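Local coordinates for oxidase/hydroxylase (Streptomyces hygroscopicus subsp. hygroscopicus, PDB 4XCB), which probably acts as a metal- and 2-oxoglutarate-dependent oxygenase in the oxidative cyclization chemistry of orthosomycin biosynthesis, and binds hygromycin B, at residues L170-A174 with D254-F259; S100-L104 with S181-S185. All blocks are in the same frame, centred on the assembly; numbering follows the deposited sequence.

Contact 1 (L170-A174 with D254-F259); sequences LRERA and DVEEDF. With HY0 (hygromycin b variant), chain G.
The F259 ring lies between two CB atoms: A174 CB stands over one face, 3.7 Å from the F259 ring centroid and 15° off its normal, a CH-pi contact, while D258 CB covers the opposite face. D254 OD2 lies at the edge of the ring, in its plane. R171 meets the ring obliquely, its guanidinium plane turned 64° from it. At its edge the guanidinium grips D254 side-on, with NE and NH2 each taking one carboxylate oxygen. R171 NE reaches the syn lone pair of D254 OD2 at a short 2.5 Å, close to the guanidinium plane, whereas R171 NH2 meets D254 OD1 at 2.9 Å from a more tilted position. CG anti to the backbone N (chi1 -170°) takes the R171 chain off the helix, and bends at chi2 and chi3 hook NE round to the carboxylate. L170 CD1 packs on the backbone of the 255-258 turn, 3.5 Å from E256 N, and L170 CB lies 4.0 Å from F259 CE2. The turn is tightened from within: V255 N donates to D258 OD2, a nearly straight bond of 2.9 Å. The far side of the turn faces the hygromycin pocket, where E257 OE1 accepts from two hygromycin hydroxyls, HY0 O20 (2.7 Å) and HY0 O11, and V255 CG2 comes to HY0 O8, a substituent of the aminocyclitol ring. Helix 170-175 thus backs a C-terminal segment that lines the hygromycin site. The second R171 partner is D113, and L111 bonds to the D254 backbone. The E256 carboxylate is hydrogen-bonded to S181 and to L182 N at the start of helix 182-185, and V255 packs on H105 of strand 102-105.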
loop_
_atom_site.group_PDB
_atom_site.type_symbol
_atom_site.label_atom_id
_atom_site.label_comp_id
_atom_site.label_asym_id
_atom_site.label_seq_id
_atom_site.Cartn_x
_atom_site.Cartn_y
_atom_site.Cartn_z
ATOM N N LEU A 170 15.372 -1.676 -15.850
ATOM C CA LEU A 170 15.966 -1.475 -17.156
ATOM C C LEU A 170 16.973 -0.325 -17.233
ATOM O O LEU A 170 17.939 -0.400 -17.996
ATOM C CB LEU A 170 14.862 -1.282 -18.194
ATOM C CG LEU A 170 14.027 -2.555 -18.393
ATOM C CD1 LEU A 170 13.095 -2.412 -19.610
ATOM C CD2 LEU A 170 14.921 -3.797 -18.530
ATOM N N ARG A 171 16.753 0.733 -16.456
ATOM C CA ARG A 171 17.580 1.934 -16.583
ATOM C C ARG A 171 19.032 1.646 -16.178
ATOM O O ARG A 171 19.959 2.050 -16.874
ATOM C CB ARG A 171 17.000 3.086 -15.750
ATOM C CG ARG A 171 17.646 4.450 -15.981
ATOM C CD ARG A 171 17.347 5.002 -17.370
ATOM N NE ARG A 171 15.927 5.290 -17.588
ATOM C CZ ARG A 171 15.366 6.484 -17.427
ATOM N NH1 ARG A 171 16.098 7.519 -17.037
ATOM N NH2 ARG A 171 14.068 6.649 -17.662
ATOM N N GLU A 172 19.217 0.935 -15.068
ATOM C CA GLU A 172 20.562 0.640 -14.575
ATOM C C GLU A 172 21.310 -0.249 -15.556
ATOM O O GLU A 172 22.499 -0.048 -15.792
ATOM C CB GLU A 172 20.514 -0.013 -13.186
ATOM C CG GLU A 172 19.563 -1.194 -13.049
ATOM C CD GLU A 172 20.238 -2.558 -13.152
ATOM O OE1 GLU A 172 19.498 -3.567 -13.217
ATOM O OE2 GLU A 172 21.493 -2.631 -13.162
ATOM N N ARG A 173 20.606 -1.219 -16.137
ATOM C CA ARG A 173 21.207 -2.102 -17.134
ATOM C C ARG A 173 21.723 -1.296 -18.313
ATOM O O ARG A 173 22.820 -1.538 -18.815
ATOM C CB ARG A 173 20.205 -3.153 -17.617
ATOM C CG ARG A 173 19.802 -4.157 -16.561
ATOM C CD ARG A 173 19.203 -5.409 -17.197
ATOM N NE ARG A 173 20.169 -6.121 -18.034
ATOM C CZ ARG A 173 21.113 -6.935 -17.569
ATOM N NH1 ARG A 173 21.237 -7.144 -16.264
ATOM N NH2 ARG A 173 21.942 -7.538 -18.412
ATOM N N ALA A 174 20.922 -0.330 -18.745
ATOM C CA ALA A 174 21.307 0.544 -19.840
ATOM C C ALA A 174 22.539 1.370 -19.468
ATOM O O ALA A 174 23.475 1.497 -20.257
ATOM C CB ALA A 174 20.155 1.444 -20.220
ATOM N N ASP A 254 10.278 3.161 -19.296
ATOM C CA ASP A 254 11.363 2.453 -20.006
ATOM C C ASP A 254 10.920 1.080 -20.475
ATOM O O ASP A 254 10.327 0.340 -19.710
ATOM C CB ASP A 254 12.603 2.260 -19.118
ATOM C CG ASP A 254 13.332 3.559 -18.778
ATOM O OD1 ASP A 254 13.097 4.588 -19.428
ATOM O OD2 ASP A 254 14.177 3.518 -17.842
ATOM N N VAL A 255 11.210 0.750 -21.735
ATOM C CA VAL A 255 11.066 -0.615 -22.240
ATOM C C VAL A 255 12.384 -0.988 -22.924
ATOM O O VAL A 255 13.143 -0.099 -23.313
ATOM C CB VAL A 255 9.893 -0.764 -23.228
ATOM C CG1 VAL A 255 8.564 -0.437 -22.532
ATOM C CG2 VAL A 255 10.084 0.149 -24.432
ATOM N N GLU A 256 12.651 -2.280 -23.092
ATOM C CA GLU A 256 13.925 -2.675 -23.692
ATOM C C GLU A 256 14.142 -2.100 -25.086
ATOM O O GLU A 256 15.276 -1.819 -25.459
ATOM C CB GLU A 256 14.055 -4.185 -23.739
ATOM C CG GLU A 256 14.556 -4.748 -22.445
ATOM C CD GLU A 256 14.931 -6.214 -22.553
ATOM O OE1 GLU A 256 14.280 -6.931 -23.344
ATOM O OE2 GLU A 256 15.865 -6.639 -21.841
ATOM N N GLU A 257 13.064 -1.900 -25.841
ATOM C CA GLU A 257 13.157 -1.282 -27.159
ATOM C C GLU A 257 13.866 0.084 -27.124
ATOM O O GLU A 257 14.450 0.504 -28.121
ATOM C CB GLU A 257 11.755 -1.125 -27.764
ATOM C CG GLU A 257 11.738 -0.808 -29.249
ATOM C CD GLU A 257 10.329 -0.570 -29.779
ATOM O OE1 GLU A 257 9.353 -1.007 -29.125
ATOM O OE2 GLU A 257 10.196 0.062 -30.850
ATOM N N ASP A 258 13.820 0.770 -25.977
ATOM C CA ASP A 258 14.487 2.062 -25.823
ATOM C C ASP A 258 16.008 1.933 -25.756
ATOM O O ASP A 258 16.719 2.907 -26.002
ATOM C CB ASP A 258 14.029 2.781 -24.548
ATOM C CG ASP A 258 12.561 3.162 -24.560
ATOM O OD1 ASP A 258 12.061 3.682 -25.589
ATOM O OD2 ASP A 258 11.917 2.956 -23.505
ATOM N N PHE A 259 16.491 0.745 -25.393
ATOM C CA PHE A 259 17.889 0.566 -24.981
ATOM C C PHE A 259 18.645 -0.495 -25.781
ATOM O O PHE A 259 19.874 -0.456 -25.852
ATOM C CB PHE A 259 17.975 0.178 -23.492
ATOM C CG PHE A 259 17.359 1.185 -22.553
ATOM C CD1 PHE A 259 17.598 2.542 -22.709
ATOM C CD2 PHE A 259 16.536 0.770 -21.515
ATOM C CE1 PHE A 259 17.028 3.474 -21.841
ATOM C CE2 PHE A 259 15.962 1.698 -20.645
ATOM C CZ PHE A 259 16.210 3.049 -20.811
HETATM C C1 HY0 G . 6.685 2.060 -26.553
HETATM C C2 HY0 G . 7.875 2.954 -26.820
HETATM C C3 HY0 G . 7.808 3.486 -28.244
HETATM C C4 HY0 G . 7.790 2.329 -29.242
HETATM C C5 HY0 G . 6.664 1.339 -28.933
HETATM C C6 HY0 G . 6.670 0.887 -27.505
HETATM N N7 HY0 G . 7.837 4.030 -25.905
HETATM O O8 HY0 G . 6.808 1.563 -25.241
HETATM N N9 HY0 G . 7.606 2.859 -30.550
HETATM C C10 HY0 G . 8.890 3.355 -31.036
HETATM O O11 HY0 G . 6.842 0.205 -29.754
HETATM C C12 HY0 G . 4.383 -1.707 -26.113
HETATM C C13 HY0 G . 5.673 -1.108 -26.606
HETATM O O14 HY0 G . 6.391 -1.949 -27.476
HETATM C C15 HY0 G . 6.714 -3.154 -26.840
HETATM C C16 HY0 G . 5.453 -3.957 -26.765
HETATM C C17 HY0 G . 4.440 -3.150 -25.854
HETATM O O18 HY0 G . 5.448 0.127 -27.280
HETATM C C19 HY0 G . 7.765 -3.883 -27.673
HETATM O O20 HY0 G . 9.002 -3.175 -27.553
HETATM O O21 HY0 G . 4.912 -4.136 -28.020
HETATM O O22 HY0 G . 3.192 -3.674 -26.038
HETATM C C23 HY0 G . 2.341 -2.570 -26.400
HETATM C C24 HY0 G . 1.302 -3.051 -27.358
HETATM C C25 HY0 G . 0.199 -2.014 -27.503
HETATM C C26 HY0 G . -0.353 -1.609 -26.151
HETATM C C27 HY0 G . 0.774 -1.099 -25.319
HETATM O O28 HY0 G . 1.739 -2.120 -25.210
HETATM O O29 HY0 G . 3.205 -1.509 -26.992
HETATM O O30 HY0 G . 1.852 -3.261 -28.663
HETATM O O31 HY0 G . -0.800 -2.539 -28.346
HETATM O O32 HY0 G . -0.989 -2.705 -25.488
HETATM C C33 HY0 G . 0.288 -0.736 -23.904
HETATM C C34 HY0 G . 1.258 0.225 -23.267
HETATM O O35 HY0 G . 1.131 1.525 -23.805
HETATM N N36 HY0 G . 0.270 -1.914 -23.119
#

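Contact 2 (S100-L104 with S181-S185); sequences SVLYL and SLVDS
Y103 of strand 102-105 and S181, the residue just before helix 182-185, bring their CA atoms within 6.4 Å, and no hydrogen bond crosses between the segments. V183 fills the middle of the interface with its two methyl groups divided. V183 CG2 meets V101 CG2 at 3.6 Å and approaches the edge of the Y103 ring, while V183 CG1 lies 3.7 Å from L104 CD2, the two side chains running past each other in opposite directions. L104 CD1, the other branch, touches L182 CB at 3.9 Å, with the leucines crossing at about a right angle. The CD1 corner of the Y103 ring meets S181 obliquely, 3.3 Å from S181 CB. Strand 102-105 is an outer strand of the four-stranded antiparallel sheet in the double-stranded beta-helix core of this cupin-type oxygenase; it pairs with strand 209-211 and carries H105, a metal ligand. L102 points away from the helix and touches both 2-oxoglutarate and hygromycin, so the strand has its active-site side opposite this packing. S181 is the N-cap of the short helix. Its OG, anti to the backbone N (chi1 164°), turns forward to accept from V183 N at 3.0 Å, and the same hydroxyl is hydrogen-bonded to E256. S181 O accepts from both D184 N and S185 N. At the rim of the interface, D184 OD2 reaches the Y103 ring edge near CE1, but its charge is paired with R213.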
loop_
_atom_site.group_PDB
_atom_site.type_symbol
_atom_site.label_atom_id
_atom_site.label_comp_id
_atom_site.label_asym_id
_atom_site.label_seq_id
_atom_site.Cartn_x
_atom_site.Cartn_y
_atom_site.Cartn_z
ATOM N N SER A 100 11.865 -13.450 -35.398
ATOM C CA SER A 100 11.128 -12.384 -34.705
ATOM C C SER A 100 11.291 -12.515 -33.190
ATOM O O SER A 100 11.546 -13.602 -32.680
ATOM C CB SER A 100 9.641 -12.410 -35.085
ATOM O OG SER A 100 9.052 -13.649 -34.732
ATOM N N VAL A 101 11.133 -11.393 -32.485
ATOM C CA VAL A 101 11.381 -11.316 -31.051
ATOM C C VAL A 101 10.541 -10.174 -30.486
ATOM O O VAL A 101 10.191 -9.261 -31.219
ATOM C CB VAL A 101 12.887 -11.072 -30.747
ATOM C CG1 VAL A 101 13.296 -9.661 -31.169
ATOM C CG2 VAL A 101 13.202 -11.318 -29.274
ATOM N N LEU A 102 10.203 -10.242 -29.201
ATOM C CA LEU A 102 9.533 -9.116 -28.543
ATOM C C LEU A 102 10.241 -8.824 -27.234
ATOM O O LEU A 102 10.164 -9.604 -26.280
ATOM C CB LEU A 102 8.051 -9.414 -28.312
ATOM C CG LEU A 102 7.176 -8.242 -27.879
ATOM C CD1 LEU A 102 7.239 -7.141 -28.912
ATOM C CD2 LEU A 102 5.748 -8.711 -27.715
ATOM N N TYR A 103 10.944 -7.697 -27.200
ATOM C CA TYR A 103 11.761 -7.358 -26.043
ATOM C C TYR A 103 10.882 -6.996 -24.852
ATOM O O TYR A 103 9.708 -6.663 -25.027
ATOM C CB TYR A 103 12.705 -6.203 -26.380
ATOM C CG TYR A 103 13.702 -6.524 -27.470
ATOM C CD1 TYR A 103 14.304 -7.769 -27.532
ATOM C CD2 TYR A 103 14.030 -5.589 -28.443
ATOM C CE1 TYR A 103 15.218 -8.070 -28.520
ATOM C CE2 TYR A 103 14.943 -5.884 -29.435
ATOM C CZ TYR A 103 15.530 -7.128 -29.465
ATOM O OH TYR A 103 16.438 -7.440 -30.449
ATOM N N LEU A 104 11.454 -7.063 -23.650
ATOM C CA LEU A 104 10.700 -6.827 -22.426
ATOM C C LEU A 104 10.045 -5.453 -22.383
ATOM O O LEU A 104 10.597 -4.448 -22.851
ATOM C CB LEU A 104 11.597 -6.987 -21.195
ATOM C CG LEU A 104 12.111 -8.406 -20.992
ATOM C CD1 LEU A 104 12.868 -8.510 -19.649
ATOM C CD2 LEU A 104 10.967 -9.421 -21.086
ATOM N N SER A 181 19.175 -7.640 -24.948
ATOM C CA SER A 181 17.895 -7.953 -24.302
ATOM C C SER A 181 17.966 -9.176 -23.411
ATOM O O SER A 181 18.596 -10.174 -23.753
ATOM C CB SER A 181 16.792 -8.173 -25.336
ATOM O OG SER A 181 15.683 -8.826 -24.726
ATOM N N LEU A 182 17.299 -9.090 -22.272
ATOM C CA LEU A 182 17.236 -10.193 -21.333
ATOM C C LEU A 182 16.552 -11.417 -21.941
ATOM O O LEU A 182 16.774 -12.531 -21.469
ATOM C CB LEU A 182 16.511 -9.762 -20.057
ATOM C CG LEU A 182 17.271 -8.755 -19.190
ATOM C CD1 LEU A 182 16.426 -8.281 -18.024
ATOM C CD2 LEU A 182 18.561 -9.382 -18.674
ATOM N N VAL A 183 15.723 -11.232 -22.976
ATOM C CA VAL A 183 15.055 -12.403 -23.564
ATOM C C VAL A 183 16.062 -13.199 -24.385
ATOM O O VAL A 183 15.830 -14.366 -24.682
ATOM C CB VAL A 183 13.836 -12.057 -24.463
ATOM C CG1 VAL A 183 12.903 -11.081 -23.754
ATOM C CG2 VAL A 183 14.261 -11.502 -25.797
ATOM N N ASP A 184 17.170 -12.560 -24.751
ATOM C CA ASP A 184 18.256 -13.251 -25.452
ATOM C C ASP A 184 19.335 -13.762 -24.503
ATOM O O ASP A 184 19.831 -14.881 -24.662
ATOM C CB ASP A 184 18.903 -12.334 -26.487
ATOM C CG ASP A 184 18.050 -12.144 -27.719
ATOM O OD1 ASP A 184 17.399 -13.118 -28.144
ATOM O OD2 ASP A 184 18.032 -11.019 -28.264
ATOM N N SER A 185 19.709 -12.946 -23.522
ATOM C CA SER A 185 20.810 -13.299 -22.627
ATOM C C SER A 185 20.341 -14.132 -21.441
ATOM O O SER A 185 21.116 -14.877 -20.844
ATOM C CB SER A 185 21.514 -12.039 -22.122
ATOM O OG SER A 185 20.697 -11.333 -21.200
#

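How the contacts relate
The two contacts lie 12 Å apart, centre to centre, on the same side of the chain's centre, and their segments interleave in the order 100-104, 170-174, 181-185, 254-259. E256 joins them directly: E256 OE1 lies 2.7 Å from S181 OG and 2.8 Å from L104 N, both probable hydrogen bonds, and its other oxygen is bonded to L182 N. One carboxylate of contact 1 thus meets both the strand and the helix start of contact 2. Helices 170-175 and 182-185 are successive, and R173 packs on L182. Contact 1 supplies V255 and E257 to the hygromycin pocket, and contact 2 supplies L102, which touches both hygromycin and 2-oxoglutarate.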